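PDB 4E1D: VgrG protein from Vibrio cholerae, which probably uses ATP and divalent metal ions to cross-link actin monomers covalently, through a domain here caught with ADP and manganese. Local coordinates for residues M59-M64 with E90-P95; L195-W200 with W275-R280; I25-E30 with S361-T366. All blocks are in the same frame, centred on the assembly; numbering follows the deposited sequence.

Contact 1 of 3, residues M59-M64 with E90-P95. With MN (manganese (II) ion), chain D; ADP (adenosine-5'-diphosphate), chain B.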
loop_
_atom_site.group_PDB
_atom_site.type_symbol
_atom_site.label_atom_id
_atom_site.label_comp_id
_atom_site.label_asym_id
_atom_site.label_seq_id
_atom_site.Cartn_x
_atom_site.Cartn_y
_atom_site.Cartn_z
ATOM N N MET A 59 12.814 -3.399 1.735
ATOM C CA MET A 59 12.918 -4.494 0.776
ATOM C C MET A 59 13.321 -3.945 -0.593
ATOM O O MET A 59 12.955 -2.831 -0.963
ATOM C CB MET A 59 11.566 -5.231 0.630
ATOM C CG MET A 59 11.054 -5.889 1.886
ATOM S SD MET A 59 9.391 -6.531 1.596
ATOM C CE MET A 59 9.081 -7.374 3.093
ATOM N N LEU A 60 14.050 -4.751 -1.351
ATOM C CA LEU A 60 14.446 -4.442 -2.711
ATOM C C LEU A 60 13.484 -5.256 -3.550
ATOM O O LEU A 60 13.499 -6.490 -3.481
ATOM C CB LEU A 60 15.902 -4.876 -2.948
ATOM C CG LEU A 60 16.972 -3.823 -2.676
ATOM C CD1 LEU A 60 17.323 -3.737 -1.190
ATOM C CD2 LEU A 60 18.206 -4.135 -3.452
ATOM N N THR A 61 12.564 -4.573 -4.243
ATOM C CA THR A 61 11.523 -5.250 -5.020
ATOM C C THR A 61 11.463 -4.826 -6.481
ATOM O O THR A 61 11.901 -3.725 -6.821
ATOM C CB THR A 61 10.119 -5.015 -4.391
ATOM O OG1 THR A 61 9.718 -3.659 -4.583
ATOM C CG2 THR A 61 10.042 -5.379 -2.921
ATOM N N LYS A 62 10.866 -5.683 -7.330
ATOM C CA LYS A 62 10.573 -5.359 -8.726
ATOM C C LYS A 62 9.174 -4.739 -8.708
ATOM O O LYS A 62 8.313 -5.178 -7.941
ATOM C CB LYS A 62 10.641 -6.585 -9.661
ATOM C CG LYS A 62 9.750 -7.759 -9.284
ATOM C CD LYS A 62 9.541 -8.707 -10.429
ATOM C CE LYS A 62 8.865 -9.960 -9.940
ATOM N NZ LYS A 62 8.576 -10.917 -11.040
ATOM N N ASP A 63 8.959 -3.695 -9.504
ATOM C CA ASP A 63 7.683 -2.992 -9.517
ATOM C C ASP A 63 6.962 -3.048 -10.875
ATOM O O ASP A 63 6.241 -4.013 -11.131
ATOM C CB ASP A 63 7.865 -1.554 -8.975
ATOM C CG ASP A 63 6.603 -0.731 -8.760
ATOM O OD1 ASP A 63 5.539 -1.328 -8.501
ATOM O OD2 ASP A 63 6.692 0.516 -8.821
ATOM N N MET A 64 7.159 -2.031 -11.733
ATOM C CA MET A 64 6.505 -1.898 -13.031
ATOM C C MET A 64 7.255 -2.645 -14.116
ATOM O O MET A 64 8.435 -2.365 -14.344
ATOM C CB MET A 64 6.358 -0.407 -13.394
ATOM C CG MET A 64 4.935 0.079 -13.434
ATOM S SD MET A 64 4.088 0.037 -11.832
ATOM C CE MET A 64 3.940 1.799 -11.496
ATOM N N GLU A 90 11.598 -0.773 -6.764
ATOM C CA GLU A 90 10.870 -0.042 -5.753
ATOM C C GLU A 90 11.378 -0.459 -4.392
ATOM O O GLU A 90 11.399 -1.648 -4.071
ATOM C CB GLU A 90 9.362 -0.268 -5.867
ATOM C CG GLU A 90 8.555 0.628 -4.944
ATOM C CD GLU A 90 7.079 0.301 -4.896
ATOM O OE1 GLU A 90 6.739 -0.881 -4.665
ATOM O OE2 GLU A 90 6.260 1.232 -5.075
ATOM N N LEU A 91 11.794 0.520 -3.599
ATOM C CA LEU A 91 12.268 0.282 -2.239
ATOM C C LEU A 91 11.066 0.395 -1.291
ATOM O O LEU A 91 10.423 1.446 -1.206
ATOM C CB LEU A 91 13.406 1.253 -1.860
ATOM C CG LEU A 91 14.602 1.375 -2.834
ATOM C CD1 LEU A 91 15.665 2.298 -2.277
ATOM C CD2 LEU A 91 15.199 0.011 -3.190
ATOM N N VAL A 92 10.715 -0.725 -0.657
ATOM C CA VAL A 92 9.556 -0.834 0.225
ATOM C C VAL A 92 10.027 -0.980 1.673
ATOM O O VAL A 92 10.532 -2.030 2.054
ATOM C CB VAL A 92 8.637 -1.998 -0.236
ATOM C CG1 VAL A 92 7.396 -2.096 0.629
ATOM C CG2 VAL A 92 8.248 -1.858 -1.703
ATOM N N SER A 93 9.858 0.080 2.477
ATOM C CA SER A 93 10.280 0.096 3.877
ATOM C C SER A 93 9.538 -0.901 4.746
ATOM O O SER A 93 8.423 -1.306 4.415
ATOM C CB SER A 93 10.182 1.499 4.469
ATOM O OG SER A 93 8.844 1.834 4.799
ATOM N N TYR A 94 10.184 -1.325 5.836
ATOM C CA TYR A 94 9.557 -2.171 6.841
ATOM C C TYR A 94 8.857 -1.167 7.753
ATOM O O TYR A 94 9.463 -0.130 8.053
ATOM C CB TYR A 94 10.591 -3.009 7.606
ATOM C CG TYR A 94 11.006 -4.247 6.846
ATOM C CD1 TYR A 94 12.051 -4.208 5.930
ATOM C CD2 TYR A 94 10.334 -5.452 7.019
ATOM C CE1 TYR A 94 12.431 -5.343 5.217
ATOM C CE2 TYR A 94 10.710 -6.597 6.317
ATOM C CZ TYR A 94 11.758 -6.537 5.413
ATOM O OH TYR A 94 12.130 -7.651 4.701
ATOM N N PRO A 95 7.564 -1.360 8.105
ATOM C CA PRO A 95 6.879 -0.345 8.913
ATOM C C PRO A 95 7.542 -0.072 10.247
ATOM O O PRO A 95 8.206 -0.946 10.815
ATOM C CB PRO A 95 5.490 -0.937 9.117
ATOM C CG PRO A 95 5.666 -2.403 8.927
ATOM C CD PRO A 95 6.665 -2.500 7.831
HETATM MN MN MN D . 4.404 -1.503 -3.906
HETATM P PB ADP B . 1.540 -3.059 -2.704
HETATM O O1B ADP B . 1.911 -4.148 -3.615
HETATM O O2B ADP B . 0.027 -3.070 -2.471
HETATM O O3B ADP B . 1.965 -1.717 -3.281
HETATM P PA ADP B . 3.763 -3.583 -0.802
HETATM O O1A ADP B . 3.897 -4.965 -0.281
HETATM O O2A ADP B . 4.752 -3.382 -1.984
HETATM O O3A ADP B . 2.263 -3.306 -1.296
HETATM O "O5'" ADP B . 4.104 -2.536 0.350
HETATM C "C5'" ADP B . 3.144 -2.373 1.404
HETATM C "C4'" ADP B . 3.435 -1.104 2.161
HETATM O "O4'" ADP B . 2.740 -1.119 3.427
HETATM C "C3'" ADP B . 4.902 -0.822 2.482
HETATM O "O3'" ADP B . 5.247 0.539 2.243
HETATM C "C2'" ADP B . 5.024 -1.264 3.942
HETATM O "O2'" ADP B . 6.034 -0.585 4.674
HETATM C "C1'" ADP B . 3.658 -0.874 4.473
HETATM N N9 ADP B . 3.222 -1.607 5.665
HETATM C C8 ADP B . 3.198 -2.963 5.843
HETATM N N7 ADP B . 2.784 -3.332 7.035
HETATM C C5 ADP B . 2.512 -2.130 7.678
HETATM C C6 ADP B . 2.075 -1.825 8.981
HETATM N N6 ADP B . 1.874 -2.740 9.920
HETATM N N1 ADP B . 1.925 -0.516 9.304
HETATM C C2 ADP B . 2.208 0.413 8.378
HETATM N N3 ADP B . 2.642 0.246 7.123
HETATM C C4 ADP B . 2.776 -1.057 6.829
#
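Met59 and Val92 form a hydrogen-bonded pair of an antiparallel strand pairing, as do Thr61 and Glu90, with Leu60 and Leu91 as the non-hydrogen-bonded pair between them. Leu60 and Leu91 turn their apolar branches to the face packed by helix 101-124, whereas Met59, Thr61, Glu90 and Val92 share the other.

Met59 suits its place because its long, flexible thioether can follow a neighbouring ring. Its CB lies 3.7 Å from Val92 O. A chi1 of -62° turns CG onto Tyr94, 3.5 Å from its OH. The straight chain beyond carries SD across the ring, obliquely, in a Met-aromatic contact, and brings the terminal CE to 3.6 Å from Tyr94 CZ. Tyr94 OH is hydrogen-bonded to Pro14 O, which probably helps to hold the ring in place.

Val92 uses its compact branches on the nucleotide side, with CG1 against ADP O5' at 3.3 Å. Ser93 O accepts a hydrogen bond from ADP O2'.

Thr61 grips Glu90 O twice, its N and OG1 arriving from opposite faces of the carbonyl plane. Beyond this, the carboxylates of Glu90 and Asp63 stack with planes 15° apart, a closeness of like charges that the metal probably eases: Glu90 OE1 binds manganese at 2.5 Å, and ADP O3B is another ligand of the same ion.

Contact 2 of 3, residues L195-W200 with W275-R280. With ADP (adenosine-5'-diphosphate), chain B.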
loop_
_atom_site.group_PDB
_atom_site.type_symbol
_atom_site.label_atom_id
_atom_site.label_comp_id
_atom_site.label_asym_id
_atom_site.label_seq_id
_atom_site.Cartn_x
_atom_site.Cartn_y
_atom_site.Cartn_z
ATOM N N LEU A 195 -6.365 11.135 8.154
ATOM C CA LEU A 195 -7.095 10.041 7.505
ATOM C C LEU A 195 -8.586 10.359 7.330
ATOM O O LEU A 195 -9.179 9.987 6.316
ATOM C CB LEU A 195 -6.926 8.721 8.281
ATOM C CG LEU A 195 -5.529 8.099 8.292
ATOM C CD1 LEU A 195 -5.460 6.966 9.266
ATOM C CD2 LEU A 195 -5.102 7.632 6.911
ATOM N N GLU A 196 -9.184 11.055 8.308
ATOM C CA GLU A 196 -10.591 11.463 8.283
ATOM C C GLU A 196 -10.842 12.566 7.259
ATOM O O GLU A 196 -11.989 12.760 6.861
ATOM C CB GLU A 196 -11.069 11.899 9.680
ATOM C CG GLU A 196 -11.301 10.751 10.654
ATOM C CD GLU A 196 -11.288 11.164 12.112
ATOM O OE1 GLU A 196 -11.541 12.357 12.393
ATOM O OE2 GLU A 196 -11.001 10.302 12.974
ATOM N N SER A 197 -9.775 13.271 6.818
ATOM C CA SER A 197 -9.875 14.315 5.801
ATOM C C SER A 197 -10.051 13.728 4.385
ATOM O O SER A 197 -10.260 14.487 3.433
ATOM C CB SER A 197 -8.681 15.262 5.867
ATOM O OG SER A 197 -7.519 14.713 5.266
ATOM N N ALA A 198 -9.997 12.376 4.254
ATOM C CA ALA A 198 -10.189 11.661 2.988
ATOM C C ALA A 198 -11.511 12.108 2.374
ATOM O O ALA A 198 -12.506 12.211 3.100
ATOM C CB ALA A 198 -10.189 10.155 3.214
ATOM N N PRO A 199 -11.526 12.474 1.070
ATOM C CA PRO A 199 -12.763 12.998 0.475
ATOM C C PRO A 199 -13.941 12.031 0.458
ATOM O O PRO A 199 -15.090 12.473 0.440
ATOM C CB PRO A 199 -12.322 13.437 -0.918
ATOM C CG PRO A 199 -10.817 13.563 -0.832
ATOM C CD PRO A 199 -10.426 12.473 0.086
ATOM N N TRP A 200 -13.662 10.723 0.503
ATOM C CA TRP A 200 -14.688 9.690 0.538
ATOM C C TRP A 200 -15.286 9.516 1.941
ATOM O O TRP A 200 -16.399 9.008 2.057
ATOM C CB TRP A 200 -14.150 8.356 -0.004
ATOM C CG TRP A 200 -12.889 7.874 0.647
ATOM C CD1 TRP A 200 -11.619 8.050 0.189
ATOM C CD2 TRP A 200 -12.776 7.124 1.868
ATOM N NE1 TRP A 200 -10.719 7.454 1.041
ATOM C CE2 TRP A 200 -11.403 6.879 2.084
ATOM C CE3 TRP A 200 -13.706 6.630 2.800
ATOM C CZ2 TRP A 200 -10.932 6.185 3.209
ATOM C CZ3 TRP A 200 -13.241 5.952 3.917
ATOM C CH2 TRP A 200 -11.868 5.731 4.112
ATOM N N TRP A 275 -9.408 7.294 -4.991
ATOM C CA TRP A 275 -9.630 7.204 -3.544
ATOM C C TRP A 275 -8.806 8.263 -2.817
ATOM O O TRP A 275 -9.239 8.764 -1.778
ATOM C CB TRP A 275 -9.216 5.822 -3.003
ATOM C CG TRP A 275 -10.203 4.724 -3.235
ATOM C CD1 TRP A 275 -10.209 3.849 -4.278
ATOM C CD2 TRP A 275 -11.292 4.342 -2.383
ATOM N NE1 TRP A 275 -11.231 2.946 -4.133
ATOM C CE2 TRP A 275 -11.926 3.233 -2.987
ATOM C CE3 TRP A 275 -11.823 4.849 -1.183
ATOM C CZ2 TRP A 275 -13.073 2.631 -2.443
ATOM C CZ3 TRP A 275 -12.920 4.212 -0.613
ATOM C CH2 TRP A 275 -13.534 3.118 -1.241
ATOM N N GLU A 276 -7.588 8.558 -3.341
ATOM C CA GLU A 276 -6.570 9.488 -2.807
ATOM C C GLU A 276 -5.921 8.864 -1.580
ATOM O O GLU A 276 -4.713 8.618 -1.592
ATOM C CB GLU A 276 -7.121 10.897 -2.516
ATOM C CG GLU A 276 -7.574 11.648 -3.755
ATOM C CD GLU A 276 -8.208 12.999 -3.490
ATOM O OE1 GLU A 276 -9.061 13.420 -4.305
ATOM O OE2 GLU A 276 -7.845 13.643 -2.479
ATOM N N ILE A 277 -6.730 8.598 -0.531
ATOM C CA ILE A 277 -6.318 7.883 0.668
ATOM C C ILE A 277 -7.003 6.514 0.484
ATOM O O ILE A 277 -8.212 6.379 0.705
ATOM C CB ILE A 277 -6.693 8.630 1.983
ATOM C CG1 ILE A 277 -6.017 10.023 2.034
ATOM C CG2 ILE A 277 -6.339 7.789 3.215
ATOM C CD1 ILE A 277 -6.461 10.967 3.166
ATOM N N LEU A 278 -6.239 5.539 -0.037
ATOM C CA LEU A 278 -6.729 4.202 -0.368
ATOM C C LEU A 278 -6.799 3.197 0.804
ATOM O O LEU A 278 -5.752 2.801 1.312
ATOM C CB LEU A 278 -5.934 3.636 -1.574
ATOM C CG LEU A 278 -6.228 2.204 -2.013
ATOM C CD1 LEU A 278 -7.551 2.108 -2.751
ATOM C CD2 LEU A 278 -5.095 1.650 -2.859
ATOM N N PRO A 279 -8.012 2.722 1.208
ATOM C CA PRO A 279 -8.082 1.691 2.267
ATOM C C PRO A 279 -7.344 0.430 1.814
ATOM O O PRO A 279 -7.530 -0.029 0.680
ATOM C CB PRO A 279 -9.589 1.456 2.449
ATOM C CG PRO A 279 -10.240 2.685 1.874
ATOM C CD PRO A 279 -9.361 3.064 0.719
ATOM N N ARG A 280 -6.434 -0.063 2.672
ATOM C CA ARG A 280 -5.581 -1.222 2.396
ATOM C C ARG A 280 -5.967 -2.475 3.174
ATOM O O ARG A 280 -5.375 -3.527 2.968
ATOM C CB ARG A 280 -4.098 -0.859 2.622
ATOM C CG ARG A 280 -3.514 0.128 1.598
ATOM C CD ARG A 280 -3.293 -0.468 0.208
ATOM N NE ARG A 280 -2.306 -1.555 0.214
ATOM C CZ ARG A 280 -2.599 -2.844 0.063
ATOM N NH1 ARG A 280 -3.856 -3.230 -0.128
ATOM N NH2 ARG A 280 -1.637 -3.756 0.094
HETATM P PB ADP B . 1.540 -3.059 -2.704
HETATM O O1B ADP B . 1.911 -4.148 -3.615
HETATM O O2B ADP B . 0.027 -3.070 -2.471
HETATM O O3B ADP B . 1.965 -1.717 -3.281
HETATM P PA ADP B . 3.763 -3.583 -0.802
HETATM O O1A ADP B . 3.897 -4.965 -0.281
HETATM O O2A ADP B . 4.752 -3.382 -1.984
HETATM O O3A ADP B . 2.263 -3.306 -1.296
HETATM O "O5'" ADP B . 4.104 -2.536 0.350
HETATM C "C5'" ADP B . 3.144 -2.373 1.404
HETATM C "C4'" ADP B . 3.435 -1.104 2.161
HETATM O "O4'" ADP B . 2.740 -1.119 3.427
HETATM C "C3'" ADP B . 4.902 -0.822 2.482
HETATM O "O3'" ADP B . 5.247 0.539 2.243
HETATM C "C2'" ADP B . 5.024 -1.264 3.942
HETATM O "O2'" ADP B . 6.034 -0.585 4.674
HETATM C "C1'" ADP B . 3.658 -0.874 4.473
HETATM N N9 ADP B . 3.222 -1.607 5.665
HETATM C C8 ADP B . 3.198 -2.963 5.843
HETATM N N7 ADP B . 2.784 -3.332 7.035
HETATM C C5 ADP B . 2.512 -2.130 7.678
HETATM C C6 ADP B . 2.075 -1.825 8.981
HETATM N N6 ADP B . 1.874 -2.740 9.920
HETATM N N1 ADP B . 1.925 -0.516 9.304
HETATM C C2 ADP B . 2.208 0.413 8.378
HETATM N N3 ADP B . 2.642 0.246 7.123
HETATM C C4 ADP B . 2.776 -1.057 6.829
#
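Ile277 and Trp200 bury the largest areas here, with Trp275 next, and between them they fasten the turn that follows helix 190-196 to the short strand 277-279. Trp200 stands as a plate between two neighbours. Ala198 CB lies over one face of the indole, and Trp275 presents its six-membered edge to the opposite face in a T-shaped stack, the planes 77° apart and Trp275 CE3 3.5 Å from Trp200 CD1.

A chi1 of 53° holds the indole of Trp200 over its own backbone, from where it spans to Ile277. There NE1 donates to Ile277 O at 2.7 Å, lying in the carbonyl plane while the oxygen is tilted from the ring plane. An indole answers both needs, a broad apolar face and one N-H. Farther along the ring, Trp200 CZ2 meets Pro279 CG at 3.8 Å.

Ile277 packs with both branches on the 195-198 part of the other segment. Its CD1 rests against Ala198 CB at 3.8 Å, a spot where a small methyl allows close approach, while CG2 meets Leu195 CD2 at 3.9 Å. Phe350 and Phe352 of strand 344-352 continue this apolar layer. Glu276, with positive phi as the chain leaves the helix, lays its carboxylate by Pro199 at the exposed rim. Arg280, bent at chi2 and chi3, brings NH2 to 3.1 Å from ADP O2B of the beta-phosphate.

A contact of mostly apolar surfaces thus carries one directional bond, which satisfies a buried indole N-H and probably fixes how the indole is turned against the strand.

Contact 3 of 3, residues I25-E30 with S361-T366. With MN (manganese (II) ion), chain D; ADP (adenosine-5'-diphosphate), chain B.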
loop_
_atom_site.group_PDB
_atom_site.type_symbol
_atom_site.label_atom_id
_atom_site.label_comp_id
_atom_site.label_asym_id
_atom_site.label_seq_id
_atom_site.Cartn_x
_atom_site.Cartn_y
_atom_site.Cartn_z
ATOM N N ILE A 25 3.771 3.608 10.192
ATOM C CA ILE A 25 4.036 4.156 8.864
ATOM C C ILE A 25 5.034 3.316 8.048
ATOM O O ILE A 25 6.062 2.875 8.563
ATOM C CB ILE A 25 4.372 5.679 8.900
ATOM C CG1 ILE A 25 4.376 6.302 7.475
ATOM C CG2 ILE A 25 5.667 5.965 9.688
ATOM C CD1 ILE A 25 3.982 7.752 7.385
ATOM N N GLY A 26 4.684 3.106 6.785
ATOM C CA GLY A 26 5.471 2.400 5.787
ATOM C C GLY A 26 5.572 3.238 4.528
ATOM O O GLY A 26 4.635 3.975 4.209
ATOM N N ILE A 27 6.718 3.178 3.825
ATOM C CA ILE A 27 6.925 3.966 2.604
ATOM C C ILE A 27 7.302 3.111 1.401
ATOM O O ILE A 27 7.885 2.040 1.560
ATOM C CB ILE A 27 7.884 5.189 2.798
ATOM C CG1 ILE A 27 9.324 4.750 3.156
ATOM C CG2 ILE A 27 7.320 6.212 3.810
ATOM C CD1 ILE A 27 10.422 5.769 2.926
ATOM N N GLU A 28 6.962 3.595 0.204
ATOM C CA GLU A 28 7.289 2.960 -1.069
ATOM C C GLU A 28 8.037 3.988 -1.873
ATOM O O GLU A 28 7.610 5.140 -1.932
ATOM C CB GLU A 28 6.033 2.504 -1.811
ATOM C CG GLU A 28 5.350 1.316 -1.168
ATOM C CD GLU A 28 3.969 1.063 -1.731
ATOM O OE1 GLU A 28 3.012 1.731 -1.280
ATOM O OE2 GLU A 28 3.852 0.227 -2.654
ATOM N N ASN A 29 9.175 3.591 -2.455
ATOM C CA ASN A 29 10.037 4.499 -3.193
ATOM C C ASN A 29 10.523 3.903 -4.507
ATOM O O ASN A 29 11.494 3.148 -4.512
ATOM C CB ASN A 29 11.205 4.915 -2.285
ATOM C CG ASN A 29 12.037 6.066 -2.778
ATOM O OD1 ASN A 29 11.561 6.972 -3.474
ATOM N ND2 ASN A 29 13.296 6.074 -2.367
ATOM N N GLU A 30 9.847 4.248 -5.616
ATOM C CA GLU A 30 10.218 3.767 -6.941
ATOM C C GLU A 30 11.417 4.578 -7.449
ATOM O O GLU A 30 11.352 5.808 -7.527
ATOM C CB GLU A 30 9.028 3.815 -7.909
ATOM C CG GLU A 30 9.284 3.076 -9.212
ATOM C CD GLU A 30 8.258 3.294 -10.308
ATOM O OE1 GLU A 30 8.092 2.388 -11.153
ATOM O OE2 GLU A 30 7.621 4.371 -10.329
ATOM N N SER A 361 8.097 14.533 5.381
ATOM C CA SER A 361 9.246 14.331 6.271
ATOM C C SER A 361 9.611 12.852 6.470
ATOM O O SER A 361 10.714 12.561 6.943
ATOM C CB SER A 361 9.006 15.005 7.619
ATOM O OG SER A 361 7.942 14.397 8.335
ATOM N N TYR A 362 8.691 11.925 6.126
ATOM C CA TYR A 362 8.886 10.474 6.226
ATOM C C TYR A 362 9.548 9.909 4.969
ATOM O O TYR A 362 9.928 8.741 4.955
ATOM C CB TYR A 362 7.532 9.782 6.425
ATOM C CG TYR A 362 6.909 10.046 7.774
ATOM C CD1 TYR A 362 7.212 9.246 8.872
ATOM C CD2 TYR A 362 5.990 11.074 7.951
ATOM C CE1 TYR A 362 6.649 9.488 10.121
ATOM C CE2 TYR A 362 5.411 11.322 9.195
ATOM C CZ TYR A 362 5.739 10.521 10.276
ATOM O OH TYR A 362 5.176 10.758 11.506
ATOM N N LEU A 363 9.650 10.728 3.910
ATOM C CA LEU A 363 10.189 10.320 2.618
ATOM C C LEU A 363 11.610 10.832 2.346
ATOM O O LEU A 363 11.908 11.996 2.639
ATOM C CB LEU A 363 9.227 10.723 1.470
ATOM C CG LEU A 363 8.029 9.801 1.146
ATOM C CD1 LEU A 363 8.466 8.406 0.697
ATOM C CD2 LEU A 363 7.028 9.730 2.288
ATOM N N PRO A 364 12.496 9.975 1.774
ATOM C CA PRO A 364 13.856 10.435 1.456
ATOM C C PRO A 364 13.872 11.320 0.212
ATOM O O PRO A 364 13.085 11.110 -0.716
ATOM C CB PRO A 364 14.631 9.134 1.244
ATOM C CG PRO A 364 13.613 8.144 0.814
ATOM C CD PRO A 364 12.282 8.575 1.350
ATOM N N LYS A 365 14.748 12.330 0.201
ATOM C CA LYS A 365 14.856 13.245 -0.934
ATOM C C LYS A 365 16.275 13.273 -1.467
ATOM O O LYS A 365 17.208 13.497 -0.689
ATOM C CB LYS A 365 14.406 14.677 -0.552
ATOM C CG LYS A 365 13.003 14.816 0.040
ATOM C CD LYS A 365 11.886 14.287 -0.873
ATOM C CE LYS A 365 10.525 14.827 -0.512
ATOM N NZ LYS A 365 10.107 14.480 0.878
ATOM N N THR A 366 16.443 13.064 -2.792
ATOM C CA THR A 366 17.752 13.127 -3.454
ATOM C C THR A 366 18.309 14.557 -3.312
ATOM O O THR A 366 19.447 14.727 -2.869
ATOM C CB THR A 366 17.662 12.664 -4.923
ATOM O OG1 THR A 366 17.151 11.335 -4.972
ATOM C CG2 THR A 366 19.006 12.698 -5.632
HETATM MN MN MN D . 4.404 -1.503 -3.906
HETATM P PB ADP B . 1.540 -3.059 -2.704
HETATM O O1B ADP B . 1.911 -4.148 -3.615
HETATM O O2B ADP B . 0.027 -3.070 -2.471
HETATM O O3B ADP B . 1.965 -1.717 -3.281
HETATM P PA ADP B . 3.763 -3.583 -0.802
HETATM O O1A ADP B . 3.897 -4.965 -0.281
HETATM O O2A ADP B . 4.752 -3.382 -1.984
HETATM O O3A ADP B . 2.263 -3.306 -1.296
HETATM O "O5'" ADP B . 4.104 -2.536 0.350
HETATM C "C5'" ADP B . 3.144 -2.373 1.404
HETATM C "C4'" ADP B . 3.435 -1.104 2.161
HETATM O "O4'" ADP B . 2.740 -1.119 3.427
HETATM C "C3'" ADP B . 4.902 -0.822 2.482
HETATM O "O3'" ADP B . 5.247 0.539 2.243
HETATM C "C2'" ADP B . 5.024 -1.264 3.942
HETATM O "O2'" ADP B . 6.034 -0.585 4.674
HETATM C "C1'" ADP B . 3.658 -0.874 4.473
HETATM N N9 ADP B . 3.222 -1.607 5.665
HETATM C C8 ADP B . 3.198 -2.963 5.843
HETATM N N7 ADP B . 2.784 -3.332 7.035
HETATM C C5 ADP B . 2.512 -2.130 7.678
HETATM C C6 ADP B . 2.075 -1.825 8.981
HETATM N N6 ADP B . 1.874 -2.740 9.920
HETATM N N1 ADP B . 1.925 -0.516 9.304
HETATM C C2 ADP B . 2.208 0.413 8.378
HETATM N N3 ADP B . 2.642 0.246 7.123
HETATM C C4 ADP B . 2.776 -1.057 6.829
#
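The extended strand around Ile27 runs past the irregular chain around Leu363, with their CA atoms 7.1 Å apart, so the two segments meet through side chains and not as paired strands. Ile25, Ile27 and Asn29 point to the 361-366 segment, whereas the side chain of Glu28 leaves in the other direction.

Ile25 lays CD1 over a face of the Tyr362 ring, 3.8 Å from the centroid and 14° off the normal, in a CH-pi contact. Its second branch, CG2, touches CE1 of the same ring at 3.7 Å, so a beta-branched residue engages the aromatic ring at two points. Tyr362 OH meets its polar need elsewhere, by a hydrogen bond to Met98 O.

Ile27 works in the middle. Its chi1 of 64° tucks CG1 in above the main chain; CD1 ends against Pro364 CD at 3.7 Å, and CG2 packs on Leu363 CD2 at 3.8 Å. Pro364 and Leu363 supply apolar surface, and Tyr362 O also lies 3.6 Å from Ile27 CD1. Asn29 runs past Pro364 in the opposite sense, ND2 beside CG, while OD1 is hydrogen-bonded to Gln173 NE2.

The opposite side of the strand serves the nucleotide. Gly26, without a side chain, lets its CA approach ADP O2' to 3.2 Å; Ile27 O accepts a weak hydrogen bond from O3', and Glu28 OE2 binds manganese at 2.2 Å. The strand therefore has a mainly apolar back, covered by the 361-366 segment together with Met111 of helix 101-124, and a front that sets a glycine against the ribose and a glutamate on the metal, consistent with the glutamine-synthetase-like active site proposed for actin cross-linking domains.

In the fold
From the N terminus the chain first lays down strand 24-32, whose partner in contact 3 arrives only near the C terminus, so contact 3 spans nearly the whole domain and encloses the other two. Within that span contact 1 closes early, a short excursion between strands 56-68 and 85-97, and contact 2 follows in series, enclosing a largely helical span between 200 and 275. Contacts 1 and 3 touch directly, Ser93 OG reaching Ile27 N and Leu91 O reaching Asn29 N, and share one manganese through Glu90 and Glu28. Contact 2 stands apart, its centre about 22 Å from that of contact 1, and approaches the ADP phosphates from the other side.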